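Local atomic coordinates of 2L protein (Yaba-like disease virus, PDB entry 3IT8), a protein that binds tumour necrosis factor and blocks its signalling, using an MHC class I-like fold. Residues Tyr107-Arg119 / Lys240-Trp252. Sequence-based numbering, arbitrary orientation.
Sequences YGYVETANGPLAR and KSNYEPGEPGFPW
Arg119 meets Glu247 side-on, a worked example of how one buried ion pair can organise the junction between a sheet and a loop. Arg119 NE donates to Glu247 OE2 and Arg119 NH2 to Glu247 OE1, each at 2.8 Å, both on the syn side of a carboxylate only 14° from the guanidinium plane. The Arg119 bend at chi3 (-70°) brings this edge up to the loop, where Arg119 NH2 also donates to the backbone O of Asn242 (2.9 Å) on an in-plane lone pair. Glu244 instead stands over a guanidinium face and adds charge alone. Its backbone N binds Glu247 OE1 from above the carboxylate plane, fixing that group.

Beside this network Tyr243 brings its CE2 edge to Tyr109 in an offset edge-to-face pair, planes 63° apart. Tyr243 OH bonds Glu111 OE1 at 3.1 Å, while Pro116 packs against the same phenol end. Pro248 lays its CD over one face of Tyr107 in a CH-pi contact, 3.6 Å from the ring centroid.

The antiparallel strands 103-112 and 115-121 thus dock the loop between strands 213-218 and 254-255, joining the MHC-like sheet to the Ig-like domain; Pro248 also touches Ile94 of strand 90-100 and Lys4 of strand 2-10.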
loop_
_atom_site.group_PDB
_atom_site.type_symbol
_atom_site.label_atom_id
_atom_site.label_comp_id
_atom_site.label_asym_id
_atom_site.label_seq_id
_atom_site.Cartn_x
_atom_site.Cartn_y
_atom_site.Cartn_z
ATOM N N TYR D 107 32.303 -0.715 6.197
ATOM C CA TYR D 107 33.088 -0.825 7.412
ATOM C C TYR D 107 33.761 0.487 7.736
ATOM O O TYR D 107 33.857 1.372 6.891
ATOM C CB TYR D 107 34.147 -1.923 7.240
ATOM C CG TYR D 107 34.971 -1.740 5.985
ATOM C CD1 TYR D 107 36.050 -0.855 5.953
ATOM C CD2 TYR D 107 34.611 -2.380 4.801
ATOM C CE1 TYR D 107 36.736 -0.613 4.780
ATOM C CE2 TYR D 107 35.300 -2.133 3.621
ATOM C CZ TYR D 107 36.353 -1.251 3.625
ATOM O OH TYR D 107 37.006 -1.000 2.454
ATOM N N GLY D 108 34.233 0.598 8.970
ATOM C CA GLY D 108 34.922 1.788 9.414
ATOM C C GLY D 108 35.570 1.413 10.719
ATOM O O GLY D 108 34.882 1.253 11.725
ATOM N N TYR D 109 36.883 1.238 10.709
ATOM C CA TYR D 109 37.594 0.885 11.921
ATOM C C TYR D 109 38.938 1.587 12.003
ATOM O O TYR D 109 39.425 2.145 11.018
ATOM C CB TYR D 109 37.774 -0.620 11.991
ATOM C CG TYR D 109 38.572 -1.200 10.851
ATOM C CD1 TYR D 109 39.968 -1.290 10.916
ATOM C CD2 TYR D 109 37.928 -1.741 9.735
ATOM C CE1 TYR D 109 40.693 -1.915 9.908
ATOM C CE2 TYR D 109 38.646 -2.367 8.715
ATOM C CZ TYR D 109 40.024 -2.455 8.810
ATOM O OH TYR D 109 40.724 -3.107 7.824
ATOM N N VAL D 110 39.525 1.565 13.194
ATOM C CA VAL D 110 40.799 2.203 13.432
ATOM C C VAL D 110 41.803 1.136 13.796
ATOM O O VAL D 110 41.554 0.358 14.703
ATOM C CB VAL D 110 40.684 3.212 14.604
ATOM C CG1 VAL D 110 42.065 3.685 15.044
ATOM C CG2 VAL D 110 39.840 4.399 14.178
ATOM N N GLU D 111 42.917 1.073 13.073
ATOM C CA GLU D 111 43.959 0.114 13.404
ATOM C C GLU D 111 45.262 0.847 13.726
ATOM O O GLU D 111 45.458 2.005 13.358
ATOM C CB GLU D 111 44.178 -0.904 12.290
ATOM C CG GLU D 111 44.464 -0.313 10.956
ATOM C CD GLU D 111 44.695 -1.378 9.906
ATOM O OE1 GLU D 111 43.971 -2.408 9.934
ATOM O OE2 GLU D 111 45.589 -1.178 9.046
ATOM N N THR D 112 46.137 0.145 14.434
ATOM C CA THR D 112 47.418 0.662 14.882
ATOM C C THR D 112 48.515 -0.157 14.234
ATOM O O THR D 112 48.243 -1.198 13.651
ATOM C CB THR D 112 47.476 0.557 16.424
ATOM O OG1 THR D 112 47.177 1.833 16.994
ATOM C CG2 THR D 112 48.807 0.066 16.909
ATOM N N ALA D 113 49.753 0.314 14.302
ATOM C CA ALA D 113 50.853 -0.445 13.717
ATOM C C ALA D 113 50.931 -1.806 14.429
ATOM O O ALA D 113 51.473 -2.771 13.888
ATOM C CB ALA D 113 52.166 0.319 13.881
ATOM N N ASN D 114 50.366 -1.870 15.637
ATOM C CA ASN D 114 50.357 -3.083 16.447
ATOM C C ASN D 114 49.181 -3.992 16.122
ATOM O O ASN D 114 49.133 -5.134 16.584
ATOM C CB ASN D 114 50.320 -2.735 17.931
ATOM C CG ASN D 114 51.421 -1.790 18.325
ATOM O OD1 ASN D 114 52.596 -2.019 18.014
ATOM N ND2 ASN D 114 51.056 -0.713 19.015
ATOM N N GLY D 115 48.229 -3.492 15.337
ATOM C CA GLY D 115 47.072 -4.294 14.969
ATOM C C GLY D 115 45.742 -3.596 15.164
ATOM O O GLY D 115 45.700 -2.497 15.702
ATOM N N PRO D 116 44.628 -4.220 14.744
ATOM C CA PRO D 116 43.282 -3.651 14.871
ATOM C C PRO D 116 43.009 -3.123 16.260
ATOM O O PRO D 116 43.358 -3.759 17.252
ATOM C CB PRO D 116 42.374 -4.816 14.505
ATOM C CG PRO D 116 43.192 -6.005 14.871
ATOM C CD PRO D 116 44.547 -5.630 14.342
ATOM N N LEU D 117 42.372 -1.959 16.322
ATOM C CA LEU D 117 42.073 -1.307 17.587
ATOM C C LEU D 117 40.568 -1.263 17.882
ATOM O O LEU D 117 40.078 -1.996 18.742
ATOM C CB LEU D 117 42.661 0.104 17.561
ATOM C CG LEU D 117 42.807 0.811 18.891
ATOM C CD1 LEU D 117 43.606 -0.073 19.828
ATOM C CD2 LEU D 117 43.492 2.140 18.687
ATOM N N ALA D 118 39.833 -0.414 17.171
ATOM C CA ALA D 118 38.391 -0.288 17.385
ATOM C C ALA D 118 37.595 -0.184 16.101
ATOM O O ALA D 118 38.026 0.427 15.126
ATOM C CB ALA D 118 38.085 0.920 18.255
ATOM N N ARG D 119 36.403 -0.759 16.136
ATOM C CA ARG D 119 35.482 -0.796 14.999
ATOM C C ARG D 119 34.265 0.079 15.294
ATOM O O ARG D 119 33.715 0.035 16.388
ATOM C CB ARG D 119 35.071 -2.254 14.777
ATOM C CG ARG D 119 33.913 -2.488 13.857
ATOM C CD ARG D 119 33.560 -3.975 13.816
ATOM N NE ARG D 119 34.571 -4.779 13.145
ATOM C CZ ARG D 119 35.404 -5.609 13.763
ATOM N NH1 ARG D 119 35.344 -5.746 15.079
ATOM N NH2 ARG D 119 36.297 -6.297 13.061
ATOM N N LYS D 240 38.024 -17.649 12.121
ATOM C CA LYS D 240 38.436 -16.946 13.337
ATOM C C LYS D 240 39.430 -15.832 13.013
ATOM O O LYS D 240 40.540 -16.097 12.551
ATOM C CB LYS D 240 39.068 -17.918 14.339
ATOM C CG LYS D 240 39.507 -17.253 15.630
ATOM C CD LYS D 240 40.347 -18.180 16.488
ATOM C CE LYS D 240 40.914 -17.434 17.695
ATOM N NZ LYS D 240 41.885 -18.258 18.474
ATOM N N SER D 241 39.024 -14.589 13.260
ATOM C CA SER D 241 39.875 -13.433 12.987
ATOM C C SER D 241 39.330 -12.219 13.713
ATOM O O SER D 241 38.155 -12.184 14.040
ATOM C CB SER D 241 39.921 -13.149 11.478
ATOM O OG SER D 241 40.684 -11.993 11.192
ATOM N N ASN D 242 40.182 -11.235 13.983
ATOM C CA ASN D 242 39.724 -10.024 14.656
ATOM C C ASN D 242 38.944 -9.170 13.671
ATOM O O ASN D 242 38.195 -8.273 14.053
ATOM C CB ASN D 242 40.903 -9.230 15.195
ATOM C CG ASN D 242 41.548 -9.899 16.363
ATOM O OD1 ASN D 242 40.866 -10.303 17.303
ATOM N ND2 ASN D 242 42.872 -10.019 16.326
ATOM N N TYR D 243 39.135 -9.461 12.392
ATOM C CA TYR D 243 38.456 -8.744 11.340
ATOM C C TYR D 243 37.250 -9.560 10.882
ATOM O O TYR D 243 37.234 -10.781 11.035
ATOM C CB TYR D 243 39.402 -8.533 10.152
ATOM C CG TYR D 243 40.586 -7.654 10.445
ATOM C CD1 TYR D 243 41.800 -8.199 10.831
ATOM C CD2 TYR D 243 40.484 -6.264 10.356
ATOM C CE1 TYR D 243 42.900 -7.380 11.126
ATOM C CE2 TYR D 243 41.571 -5.438 10.649
ATOM C CZ TYR D 243 42.774 -6.009 11.035
ATOM O OH TYR D 243 43.844 -5.206 11.342
ATOM N N GLU D 244 36.247 -8.884 10.321
ATOM C CA GLU D 244 35.057 -9.550 9.801
ATOM C C GLU D 244 35.225 -9.582 8.286
ATOM O O GLU D 244 35.712 -8.616 7.708
ATOM C CB GLU D 244 33.807 -8.745 10.138
ATOM C CG GLU D 244 33.705 -8.322 11.582
ATOM C CD GLU D 244 32.589 -7.319 11.805
ATOM O OE1 GLU D 244 32.561 -6.286 11.093
ATOM O OE2 GLU D 244 31.742 -7.553 12.694
ATOM N N PRO D 245 34.843 -10.687 7.622
ATOM C CA PRO D 245 34.998 -10.720 6.162
ATOM C C PRO D 245 34.348 -9.492 5.531
ATOM O O PRO D 245 33.228 -9.119 5.889
ATOM C CB PRO D 245 34.321 -12.029 5.767
ATOM C CG PRO D 245 33.377 -12.298 6.902
ATOM C CD PRO D 245 34.177 -11.907 8.104
ATOM N N GLY D 246 35.057 -8.864 4.596
ATOM C CA GLY D 246 34.549 -7.650 3.983
ATOM C C GLY D 246 35.501 -6.497 4.306
ATOM O O GLY D 246 35.762 -5.631 3.459
ATOM N N GLU D 247 36.019 -6.482 5.535
ATOM C CA GLU D 247 36.976 -5.457 5.956
ATOM C C GLU D 247 38.297 -5.819 5.276
ATOM O O GLU D 247 38.671 -6.992 5.241
ATOM C CB GLU D 247 37.164 -5.478 7.484
ATOM C CG GLU D 247 35.873 -5.378 8.276
ATOM C CD GLU D 247 36.067 -5.325 9.800
ATOM O OE1 GLU D 247 36.868 -6.116 10.330
ATOM O OE2 GLU D 247 35.399 -4.509 10.483
ATOM N N PRO D 248 39.013 -4.831 4.711
ATOM C CA PRO D 248 40.279 -5.193 4.064
ATOM C C PRO D 248 41.248 -5.966 4.961
ATOM O O PRO D 248 42.128 -6.680 4.466
ATOM C CB PRO D 248 40.833 -3.846 3.579
ATOM C CG PRO D 248 40.121 -2.826 4.400
ATOM C CD PRO D 248 38.730 -3.395 4.551
ATOM N N GLY D 249 41.060 -5.867 6.271
ATOM C CA GLY D 249 41.937 -6.570 7.187
ATOM C C GLY D 249 41.743 -8.076 7.278
ATOM O O GLY D 249 42.550 -8.762 7.905
ATOM N N PHE D 250 40.687 -8.606 6.668
ATOM C CA PHE D 250 40.441 -10.038 6.725
ATOM C C PHE D 250 41.485 -10.797 5.908
ATOM O O PHE D 250 41.723 -10.477 4.740
ATOM C CB PHE D 250 39.051 -10.361 6.199
ATOM C CG PHE D 250 38.534 -11.670 6.678
ATOM C CD1 PHE D 250 38.077 -11.812 7.984
ATOM C CD2 PHE D 250 38.566 -12.785 5.856
ATOM C CE1 PHE D 250 37.660 -13.051 8.464
ATOM C CE2 PHE D 250 38.150 -14.030 6.329
ATOM C CZ PHE D 250 37.698 -14.158 7.638
ATOM N N PRO D 251 42.111 -11.824 6.509
ATOM C CA PRO D 251 43.145 -12.668 5.896
ATOM C C PRO D 251 42.639 -13.573 4.780
ATOM O O PRO D 251 42.035 -14.610 5.046
ATOM C CB PRO D 251 43.662 -13.505 7.065
ATOM C CG PRO D 251 43.201 -12.771 8.274
ATOM C CD PRO D 251 41.852 -12.261 7.887
ATOM N N TRP D 252 42.868 -13.183 3.536
ATOM C CA TRP D 252 42.465 -14.006 2.406
ATOM C C TRP D 252 43.765 -14.319 1.682
ATOM O O TRP D 252 44.556 -13.418 1.410
ATOM C CB TRP D 252 41.517 -13.251 1.460
ATOM C CG TRP D 252 40.103 -13.090 1.950
ATOM C CD1 TRP D 252 39.455 -11.921 2.181
ATOM C CD2 TRP D 252 39.157 -14.133 2.231
ATOM N NE1 TRP D 252 38.169 -12.157 2.585
ATOM C CE2 TRP D 252 37.956 -13.507 2.626
ATOM C CE3 TRP D 252 39.208 -15.533 2.191
ATOM C CZ2 TRP D 252 36.808 -14.230 2.980
ATOM C CZ3 TRP D 252 38.061 -16.256 2.547
ATOM C CH2 TRP D 252 36.881 -15.601 2.935
#